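Local atomic coordinates of salicylate 5-hydroxylase, large oxygenase component (Ralstonia sp., PDB entry 7C8Z), a protein that serves as the oxygenase component of salicylate 5-hydroxylase, using iron and a [2Fe-2S] cluster to convert salicylate to gentisate with O2. Residues L246-F251 with A387-V392; F354-F359 with F379-F384; N237-Y242 with M323-P328. All coordinates share one frame; numbering follows the deposited sequence.

Interaction 1: L246-F251 with A387-V392; sequences LLHTWF and ADDGEV. With FE (Fe (III) ion), chain J.
His248 meets two consecutive acidic side chains, Asp388 and Asp389, and the two carboxylates are turned differently against its ring, one nearly coplanar with it and the other nearly perpendicular. The carboxylate of Asp388 is the coplanar one, 17° between planes, and the two side chains run alongside each other in opposite directions. Its OD2 lies at the ring edge and accepts a nearly straight but weak hydrogen bond from His248 ND1, 3.4 Å long. This bond is consistent with a second-shell role: it would limit rotation of the ring, and the carboxylate may make the imidazole a stronger donor toward the metal. Asp389 crosses His248 at about a right angle, its carboxylate 84° from the ring plane. His248 NE2 and Asp389 OD1 each bind the iron at 2.2 Å, whereas Asp389 OD2 stays 3.1 Å from it. With His243 they form the facial triad of two histidines and one carboxylate found in the Rieske oxygenases, a mononuclear site that takes a water as a further ligand here. Histidine suits this place because one ring nitrogen can bind metal while the other donates a hydrogen bond to the second shell. Adjacent aspartates on helix 387-402 then supply one ligand and one orienting partner.

Beside this polar part lies an apolar one. Leu247 has CG anti to the backbone N (chi1 171°), which sends its branches toward the helix. CD1 reaches the CG1 branch of Val392 tip to tip at 3.5 Å, while CD2 sits near the CB of Asp388, 3.9 Å away. Branched aliphatic residues suit this place because their methyl groups can meet in a buried spot beside the metal site. On the second subunit, Tyr132 packs on Leu247 and Met115 on Val392.

Interaction 2: F354-F359 with F379-F384; sequences FVWTHF and FGPAGF
Trp356 has its CG anti to the carbonyl carbon (chi1 -51°), and this rotation lays its indole against Gly380. The CA of that glycine stands over the six-membered ring, 3.6 Å from its centroid and 7° off the normal, a CH-pi contact. Gly380 suits the place because its phi of 82° would jam a side chain against the preceding carbonyl oxygen, and having none lets the backbone come close over the indole. Pro381 CD covers the same face farther toward the rim, 4.1 Å from Trp356 NE1. Phe379 crosses the indole at about a right angle and brings only its CB close, 3.7 Å from Trp356 CZ3, before its ring leads away; the same CB lies near the edge of the His358 ring. A type I turn that starts at Gly380 and runs to Gly383, closed by a bond from Gly383 N to Gly380 O of 3.0 Å, carries the chain away from the indole. Trp356 NE1 is satisfied by Gln225 OE1. The indole thus stands on strand 352-361, between strands 217-227 and 338-346 of the catalytic-domain sheet, and meets the loop that joins helix 366-375 to helix 387-402.

Interaction 3: N237-Y242 with M323-P328; sequences NIKDPY and MTTIFP
Lys239 and Thr325 supply the polar part of this buried contact: the ammonium NZ donates a hydrogen bond of 2.8 Å to the hydroxyl OG1 of Thr325. The lysine is extended until a final bend at chi4 (-51°), which turns NZ onto that oxygen as the two side chains pass at a slant. Arg272 O accepts a second bond from NZ, so the buried charge has two oxygen partners, and a long flexible chain is what lets it reach them. Threonine suits the strand because its hydroxyl meets the lysine while its methyl turns to an apolar neighbour.

Van der Waals packing makes up the rest. Thr325 CG2 touches Ile238 CB at 3.5 Å, and the CG2 branch of Ile238 lies 3.7 Å from both CB and CE of Met323, whose chain folds back to bring that methyl in. Lys239 CE adds an oblique approach to the Phe327 ring at 4.2 Å.

The contact joins the end of helix 232-238 to strand 321-326 of the antiparallel catalytic-domain sheet. In the same segment, next to Lys239, Asp240 bonds through its backbone O to the iron ligand His243 and through OD2 to the cluster ligand His133 of the second subunit, the bridging aspartate characteristic of Rieske oxygenases, which links cluster and mononuclear iron.

All three contacts belong to the catalytic domain and lie at or near its iron site. Interaction 1 supplies two of the three protein ligands; interaction 3 comes near through the end of helix 232-238, with the Ile238 side chain about 5 Å from the iron, and interaction 2 lies farther out, with the Trp356 side chain about 8 Å away. Interactions 1 and 3 touch where Asn237 ND2 lies 3.1 Å from Asp389 OD1, a probable but weak hydrogen bond that would orient the ligand. Interactions 1 and 2 meet through the stacked rings of Trp250 and Phe384. Interactions 2 and 3 do not touch, their nearest atoms about 6 Å apart, but both reach the same sheet.

Interaction 1: L246-F251 with A387-V392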
loop_
_atom_site.group_PDB
_atom_site.type_symbol
_atom_site.label_atom_id
_atom_site.label_comp_id
_atom_site.label_asym_id
_atom_site.label_seq_id
_atom_site.Cartn_x
_atom_site.Cartn_y
_atom_site.Cartn_z
ATOM N N LEU A 246 25.451 -18.403 -15.849
ATOM C CA LEU A 246 25.363 -17.159 -16.599
ATOM C C LEU A 246 24.722 -16.024 -15.820
ATOM O O LEU A 246 25.058 -14.863 -16.065
ATOM C CB LEU A 246 24.575 -17.372 -17.903
ATOM C CG LEU A 246 25.082 -18.470 -18.845
ATOM C CD1 LEU A 246 24.111 -18.679 -20.000
ATOM C CD2 LEU A 246 26.473 -18.146 -19.361
ATOM N N LEU A 247 23.817 -16.326 -14.889
ATOM C CA LEU A 247 23.147 -15.299 -14.103
ATOM C C LEU A 247 23.916 -14.999 -12.819
ATOM O O LEU A 247 24.263 -13.843 -12.560
ATOM C CB LEU A 247 21.710 -15.735 -13.787
ATOM C CG LEU A 247 20.909 -14.897 -12.786
ATOM C CD1 LEU A 247 20.350 -13.677 -13.480
ATOM C CD2 LEU A 247 19.786 -15.719 -12.168
ATOM N N HIS A 248 24.191 -16.029 -12.015
ATOM C CA HIS A 248 24.928 -15.882 -10.760
ATOM C C HIS A 248 26.418 -15.812 -11.069
ATOM O O HIS A 248 27.080 -16.841 -11.224
ATOM C CB HIS A 248 24.633 -17.040 -9.812
ATOM C CG HIS A 248 23.176 -17.322 -9.633
ATOM N ND1 HIS A 248 22.239 -16.327 -9.458
ATOM C CD2 HIS A 248 22.494 -18.491 -9.601
ATOM C CE1 HIS A 248 21.043 -16.872 -9.328
ATOM N NE2 HIS A 248 21.170 -18.183 -9.410
ATOM N N THR A 249 26.966 -14.597 -11.131
ATOM C CA THR A 249 28.387 -14.416 -11.407
ATOM C C THR A 249 29.251 -14.650 -10.175
ATOM O O THR A 249 30.391 -14.174 -10.124
ATOM C CB THR A 249 28.652 -13.021 -11.979
ATOM O OG1 THR A 249 27.800 -12.066 -11.335
ATOM C CG2 THR A 249 28.404 -13.002 -13.491
ATOM N N TRP A 250 28.730 -15.397 -9.203
ATOM C CA TRP A 250 29.445 -15.750 -7.985
ATOM C C TRP A 250 29.746 -17.238 -8.052
ATOM O O TRP A 250 29.519 -17.974 -7.088
ATOM C CB TRP A 250 28.608 -15.412 -6.743
ATOM C CG TRP A 250 29.390 -14.906 -5.546
ATOM C CD1 TRP A 250 29.585 -13.602 -5.186
ATOM C CD2 TRP A 250 30.052 -15.699 -4.545
ATOM N NE1 TRP A 250 30.338 -13.533 -4.036
ATOM C CE2 TRP A 250 30.635 -14.805 -3.622
ATOM C CE3 TRP A 250 30.213 -17.075 -4.345
ATOM C CZ2 TRP A 250 31.366 -15.243 -2.517
ATOM C CZ3 TRP A 250 30.939 -17.508 -3.248
ATOM C CH2 TRP A 250 31.506 -16.594 -2.347
ATOM N N PHE A 251 30.238 -17.683 -9.203
ATOM C CA PHE A 251 30.553 -19.086 -9.436
ATOM C C PHE A 251 31.913 -19.189 -10.127
ATOM O O PHE A 251 32.267 -18.348 -10.960
ATOM C CB PHE A 251 29.467 -19.759 -10.289
ATOM C CG PHE A 251 28.213 -20.114 -9.525
ATOM C CD1 PHE A 251 28.255 -20.369 -8.164
ATOM C CD2 PHE A 251 26.989 -20.191 -10.175
ATOM C CE1 PHE A 251 27.100 -20.691 -7.459
ATOM C CE2 PHE A 251 25.830 -20.514 -9.477
ATOM C CZ PHE A 251 25.887 -20.765 -8.116
ATOM N N ALA A 387 19.386 -13.788 -4.463
ATOM C CA ALA A 387 18.626 -12.562 -4.716
ATOM C C ALA A 387 18.353 -12.360 -6.205
ATOM O O ALA A 387 17.258 -11.912 -6.590
ATOM C CB ALA A 387 19.368 -11.356 -4.136
ATOM N N ASP A 388 19.336 -12.690 -7.052
ATOM C CA ASP A 388 19.156 -12.620 -8.500
ATOM C C ASP A 388 17.906 -13.367 -8.950
ATOM O O ASP A 388 17.217 -12.934 -9.881
ATOM C CB ASP A 388 20.391 -13.177 -9.211
ATOM C CG ASP A 388 21.658 -12.406 -8.880
ATOM O OD1 ASP A 388 21.576 -11.177 -8.684
ATOM O OD2 ASP A 388 22.741 -13.031 -8.829
ATOM N N ASP A 389 17.601 -14.495 -8.305
ATOM C CA ASP A 389 16.481 -15.322 -8.741
ATOM C C ASP A 389 15.162 -14.578 -8.590
ATOM O O ASP A 389 14.375 -14.481 -9.541
ATOM C CB ASP A 389 16.462 -16.631 -7.955
ATOM C CG ASP A 389 17.666 -17.500 -8.252
ATOM O OD1 ASP A 389 18.008 -17.648 -9.448
ATOM O OD2 ASP A 389 18.275 -18.027 -7.294
ATOM N N GLY A 390 14.895 -14.061 -7.392
ATOM C CA GLY A 390 13.702 -13.257 -7.197
ATOM C C GLY A 390 13.659 -12.054 -8.118
ATOM O O GLY A 390 12.599 -11.708 -8.658
ATOM N N GLU A 391 14.811 -11.406 -8.328
ATOM C CA GLU A 391 14.822 -10.238 -9.207
ATOM C C GLU A 391 14.374 -10.608 -10.619
ATOM O O GLU A 391 13.465 -9.979 -11.181
ATOM C CB GLU A 391 16.212 -9.603 -9.226
ATOM C CG GLU A 391 16.742 -9.152 -7.858
ATOM C CD GLU A 391 16.102 -7.876 -7.326
ATOM O OE1 GLU A 391 14.886 -7.660 -7.531
ATOM O OE2 GLU A 391 16.831 -7.080 -6.697
ATOM N N VAL A 392 14.977 -11.653 -11.198
ATOM C CA VAL A 392 14.655 -12.001 -12.581
ATOM C C VAL A 392 13.239 -12.546 -12.683
ATOM O O VAL A 392 12.580 -12.371 -13.714
ATOM C CB VAL A 392 15.683 -12.982 -13.189
ATOM C CG1 VAL A 392 17.083 -12.407 -13.095
ATOM C CG2 VAL A 392 15.603 -14.367 -12.539
HETATM FE FE FE J . 19.349 -19.356 -9.827
HETATM O O HOH W 1 20.828 -20.650 -8.725
#

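Interaction 2: F354-F359 with F379-F384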
loop_
_atom_site.group_PDB
_atom_site.type_symbol
_atom_site.label_atom_id
_atom_site.label_comp_id
_atom_site.label_asym_id
_atom_site.label_seq_id
_atom_site.Cartn_x
_atom_site.Cartn_y
_atom_site.Cartn_z
ATOM N N PHE A 354 7.687 -17.005 -0.563
ATOM C CA PHE A 354 8.750 -17.995 -0.684
ATOM C C PHE A 354 9.403 -18.109 0.683
ATOM O O PHE A 354 10.016 -17.145 1.163
ATOM C CB PHE A 354 9.765 -17.588 -1.748
ATOM C CG PHE A 354 10.491 -18.744 -2.381
ATOM C CD1 PHE A 354 9.800 -19.866 -2.815
ATOM C CD2 PHE A 354 11.863 -18.692 -2.564
ATOM C CE1 PHE A 354 10.470 -20.925 -3.407
ATOM C CE2 PHE A 354 12.536 -19.743 -3.154
ATOM C CZ PHE A 354 11.838 -20.861 -3.582
ATOM N N VAL A 355 9.255 -19.271 1.309
ATOM C CA VAL A 355 9.711 -19.489 2.675
ATOM C C VAL A 355 10.849 -20.497 2.659
ATOM O O VAL A 355 10.653 -21.660 2.291
ATOM C CB VAL A 355 8.568 -19.969 3.577
ATOM C CG1 VAL A 355 9.075 -20.178 4.997
ATOM C CG2 VAL A 355 7.428 -18.964 3.538
ATOM N N TRP A 356 12.033 -20.052 3.061
ATOM C CA TRP A 356 13.199 -20.911 3.187
ATOM C C TRP A 356 13.260 -21.420 4.619
ATOM O O TRP A 356 13.340 -20.622 5.560
ATOM C CB TRP A 356 14.486 -20.154 2.856
ATOM C CG TRP A 356 14.506 -19.393 1.554
ATOM C CD1 TRP A 356 13.643 -18.411 1.154
ATOM C CD2 TRP A 356 15.472 -19.527 0.505
ATOM N NE1 TRP A 356 14.003 -17.938 -0.085
ATOM C CE2 TRP A 356 15.122 -18.609 -0.507
ATOM C CE3 TRP A 356 16.594 -20.341 0.318
ATOM C CZ2 TRP A 356 15.851 -18.487 -1.689
ATOM C CZ3 TRP A 356 17.318 -20.215 -0.854
ATOM C CH2 TRP A 356 16.943 -19.296 -1.841
ATOM N N THR A 357 13.206 -22.738 4.783
ATOM C CA THR A 357 13.476 -23.404 6.055
ATOM C C THR A 357 14.857 -24.033 5.924
ATOM O O THR A 357 15.028 -25.042 5.228
ATOM C CB THR A 357 12.417 -24.456 6.368
ATOM O OG1 THR A 357 11.113 -23.920 6.115
ATOM C CG2 THR A 357 12.513 -24.891 7.822
ATOM N N HIS A 358 15.850 -23.408 6.557
ATOM C CA HIS A 358 17.209 -23.932 6.568
ATOM C C HIS A 358 17.368 -24.868 7.755
ATOM O O HIS A 358 17.033 -24.491 8.892
ATOM C CB HIS A 358 18.230 -22.799 6.660
ATOM C CG HIS A 358 18.340 -21.976 5.418
ATOM N ND1 HIS A 358 19.436 -22.033 4.583
ATOM C CD2 HIS A 358 17.496 -21.071 4.869
ATOM C CE1 HIS A 358 19.261 -21.200 3.573
ATOM N NE2 HIS A 358 18.091 -20.602 3.723
ATOM N N PHE A 359 17.909 -26.065 7.503
ATOM C CA PHE A 359 18.032 -27.043 8.577
ATOM C C PHE A 359 19.360 -27.777 8.483
ATOM O O PHE A 359 20.027 -27.778 7.447
ATOM C CB PHE A 359 16.875 -28.056 8.562
ATOM C CG PHE A 359 16.766 -28.846 7.283
ATOM C CD1 PHE A 359 16.106 -28.324 6.181
ATOM C CD2 PHE A 359 17.306 -30.120 7.191
ATOM C CE1 PHE A 359 15.996 -29.050 5.012
ATOM C CE2 PHE A 359 17.201 -30.852 6.023
ATOM C CZ PHE A 359 16.542 -30.317 4.935
ATOM N N PHE A 379 22.585 -17.845 -0.048
ATOM C CA PHE A 379 21.206 -18.138 -0.401
ATOM C C PHE A 379 20.264 -17.263 0.420
ATOM O O PHE A 379 20.690 -16.435 1.228
ATOM C CB PHE A 379 20.928 -19.630 -0.203
ATOM C CG PHE A 379 22.062 -20.508 -0.655
ATOM C CD1 PHE A 379 22.227 -20.811 -1.998
ATOM C CD2 PHE A 379 22.984 -21.000 0.255
ATOM C CE1 PHE A 379 23.277 -21.603 -2.419
ATOM C CE2 PHE A 379 24.041 -21.792 -0.162
ATOM C CZ PHE A 379 24.185 -22.096 -1.500
ATOM N N GLY A 380 18.970 -17.451 0.200
ATOM C CA GLY A 380 17.966 -16.657 0.864
ATOM C C GLY A 380 17.753 -15.328 0.171
ATOM O O GLY A 380 18.438 -14.997 -0.802
ATOM N N PRO A 381 16.813 -14.527 0.684
ATOM C CA PRO A 381 16.466 -13.256 0.020
ATOM C C PRO A 381 17.603 -12.249 -0.060
ATOM O O PRO A 381 17.457 -11.238 -0.760
ATOM C CB PRO A 381 15.313 -12.718 0.877
ATOM C CG PRO A 381 14.762 -13.921 1.574
ATOM C CD PRO A 381 15.930 -14.818 1.824
ATOM N N ALA A 382 18.716 -12.472 0.638
ATOM C CA ALA A 382 19.856 -11.571 0.579
ATOM C C ALA A 382 21.124 -12.253 0.083
ATOM O O ALA A 382 22.185 -11.614 0.052
ATOM C CB ALA A 382 20.116 -10.953 1.959
ATOM N N GLY A 383 21.042 -13.521 -0.315
ATOM C CA GLY A 383 22.232 -14.280 -0.631
ATOM C C GLY A 383 22.964 -13.774 -1.858
ATOM O O GLY A 383 22.398 -13.133 -2.744
ATOM N N PHE A 384 24.264 -14.088 -1.900
ATOM C CA PHE A 384 25.087 -13.740 -3.054
ATOM C C PHE A 384 24.555 -14.366 -4.338
ATOM O O PHE A 384 24.751 -13.813 -5.425
ATOM C CB PHE A 384 26.535 -14.179 -2.819
ATOM C CG PHE A 384 27.276 -13.323 -1.831
ATOM C CD1 PHE A 384 27.595 -12.011 -2.135
ATOM C CD2 PHE A 384 27.654 -13.830 -0.599
ATOM C CE1 PHE A 384 28.277 -11.222 -1.229
ATOM C CE2 PHE A 384 28.333 -13.043 0.314
ATOM C CZ PHE A 384 28.647 -11.740 -0.002
#

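Interaction 3: N237-Y242 with M323-P328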
loop_
_atom_site.group_PDB
_atom_site.type_symbol
_atom_site.label_atom_id
_atom_site.label_comp_id
_atom_site.label_asym_id
_atom_site.label_seq_id
_atom_site.Cartn_x
_atom_site.Cartn_y
_atom_site.Cartn_z
ATOM N N ASN A 237 12.621 -21.781 -12.520
ATOM C CA ASN A 237 13.959 -21.320 -12.169
ATOM C C ASN A 237 14.807 -22.454 -11.613
ATOM O O ASN A 237 16.023 -22.484 -11.834
ATOM C CB ASN A 237 13.875 -20.165 -11.168
ATOM C CG ASN A 237 15.216 -19.492 -10.941
ATOM O OD1 ASN A 237 15.638 -18.641 -11.723
ATOM N ND2 ASN A 237 15.894 -19.871 -9.869
ATOM N N ILE A 238 14.184 -23.418 -10.932
ATOM C CA ILE A 238 14.921 -24.567 -10.429
ATOM C C ILE A 238 14.799 -25.760 -11.364
ATOM O O ILE A 238 15.382 -26.821 -11.101
ATOM C CB ILE A 238 14.478 -24.906 -8.991
ATOM C CG1 ILE A 238 14.364 -23.619 -8.183
ATOM C CG2 ILE A 238 15.489 -25.805 -8.289
ATOM C CD1 ILE A 238 15.689 -22.888 -8.041
ATOM N N LYS A 239 14.077 -25.602 -12.472
ATOM C CA LYS A 239 14.164 -26.496 -13.614
ATOM C C LYS A 239 15.006 -25.894 -14.740
ATOM O O LYS A 239 14.984 -26.403 -15.864
ATOM C CB LYS A 239 12.758 -26.842 -14.115
ATOM C CG LYS A 239 11.895 -27.563 -13.086
ATOM C CD LYS A 239 10.432 -27.615 -13.505
ATOM C CE LYS A 239 9.567 -28.306 -12.456
ATOM N NZ LYS A 239 10.090 -29.643 -12.035
ATOM N N ASP A 240 15.756 -24.828 -14.449
ATOM C CA ASP A 240 16.588 -24.127 -15.424
ATOM C C ASP A 240 18.049 -24.442 -15.128
ATOM O O ASP A 240 18.634 -23.858 -14.204
ATOM C CB ASP A 240 16.333 -22.620 -15.341
ATOM C CG ASP A 240 16.944 -21.846 -16.494
ATOM O OD1 ASP A 240 17.871 -22.358 -17.156
ATOM O OD2 ASP A 240 16.496 -20.704 -16.730
ATOM N N PRO A 241 18.689 -25.319 -15.891
ATOM C CA PRO A 241 20.016 -25.811 -15.498
ATOM C C PRO A 241 21.187 -24.971 -15.988
ATOM O O PRO A 241 22.280 -25.063 -15.423
ATOM C CB PRO A 241 20.060 -27.221 -16.108
ATOM C CG PRO A 241 18.884 -27.307 -17.072
ATOM C CD PRO A 241 18.203 -25.970 -17.115
ATOM N N TYR A 242 21.004 -24.175 -17.039
ATOM C CA TYR A 242 22.127 -23.465 -17.635
ATOM C C TYR A 242 22.127 -21.970 -17.353
ATOM O O TYR A 242 23.057 -21.275 -17.773
ATOM C CB TYR A 242 22.173 -23.729 -19.144
ATOM C CG TYR A 242 21.307 -22.840 -20.009
ATOM C CD1 TYR A 242 19.923 -22.852 -19.899
ATOM C CD2 TYR A 242 21.881 -22.018 -20.973
ATOM C CE1 TYR A 242 19.136 -22.052 -20.715
ATOM C CE2 TYR A 242 21.110 -21.218 -21.787
ATOM C CZ TYR A 242 19.740 -21.235 -21.658
ATOM O OH TYR A 242 18.986 -20.430 -22.481
ATOM N N MET A 323 19.340 -30.140 -6.769
ATOM C CA MET A 323 18.172 -29.272 -6.641
ATOM C C MET A 323 16.955 -30.071 -7.087
ATOM O O MET A 323 16.849 -30.430 -8.264
ATOM C CB MET A 323 18.341 -28.006 -7.477
ATOM C CG MET A 323 19.473 -27.116 -7.004
ATOM S SD MET A 323 19.274 -26.629 -5.280
ATOM C CE MET A 323 17.810 -25.605 -5.403
ATOM N N THR A 324 16.044 -30.363 -6.160
ATOM C CA THR A 324 14.905 -31.230 -6.438
ATOM C C THR A 324 13.614 -30.428 -6.358
ATOM O O THR A 324 13.275 -29.892 -5.300
ATOM C CB THR A 324 14.868 -32.405 -5.462
ATOM O OG1 THR A 324 16.062 -33.179 -5.614
ATOM C CG2 THR A 324 13.652 -33.292 -5.724
ATOM N N THR A 325 12.909 -30.328 -7.478
ATOM C CA THR A 325 11.615 -29.660 -7.527
ATOM C C THR A 325 10.505 -30.695 -7.382
ATOM O O THR A 325 10.383 -31.598 -8.222
ATOM C CB THR A 325 11.449 -28.878 -8.829
ATOM O OG1 THR A 325 11.918 -29.664 -9.934
ATOM C CG2 THR A 325 12.227 -27.576 -8.763
ATOM N N ILE A 326 9.717 -30.572 -6.313
ATOM C CA ILE A 326 8.519 -31.380 -6.116
ATOM C C ILE A 326 7.318 -30.493 -6.426
ATOM O O ILE A 326 7.009 -29.547 -5.684
ATOM C CB ILE A 326 8.444 -31.970 -4.702
ATOM C CG1 ILE A 326 9.586 -32.965 -4.491
ATOM C CG2 ILE A 326 7.103 -32.662 -4.485
ATOM C CD1 ILE A 326 9.584 -33.618 -3.131
ATOM N N PHE A 327 6.666 -30.814 -7.540
ATOM C CA PHE A 327 5.579 -30.016 -8.085
ATOM C C PHE A 327 4.318 -30.188 -7.242
ATOM O O PHE A 327 3.980 -31.308 -6.851
ATOM C CB PHE A 327 5.306 -30.449 -9.527
ATOM C CG PHE A 327 4.789 -29.352 -10.419
ATOM C CD1 PHE A 327 5.644 -28.383 -10.920
ATOM C CD2 PHE A 327 3.450 -29.310 -10.779
ATOM C CE1 PHE A 327 5.173 -27.383 -11.755
ATOM C CE2 PHE A 327 2.972 -28.315 -11.608
ATOM C CZ PHE A 327 3.835 -27.349 -12.099
ATOM N N PRO A 328 3.570 -29.106 -6.989
ATOM C CA PRO A 328 3.913 -27.766 -7.466
ATOM C C PRO A 328 4.459 -26.860 -6.371
ATOM O O PRO A 328 4.686 -25.676 -6.619
ATOM C CB PRO A 328 2.565 -27.237 -7.942
ATOM C CG PRO A 328 1.602 -27.808 -6.911
ATOM C CD PRO A 328 2.212 -29.127 -6.417
#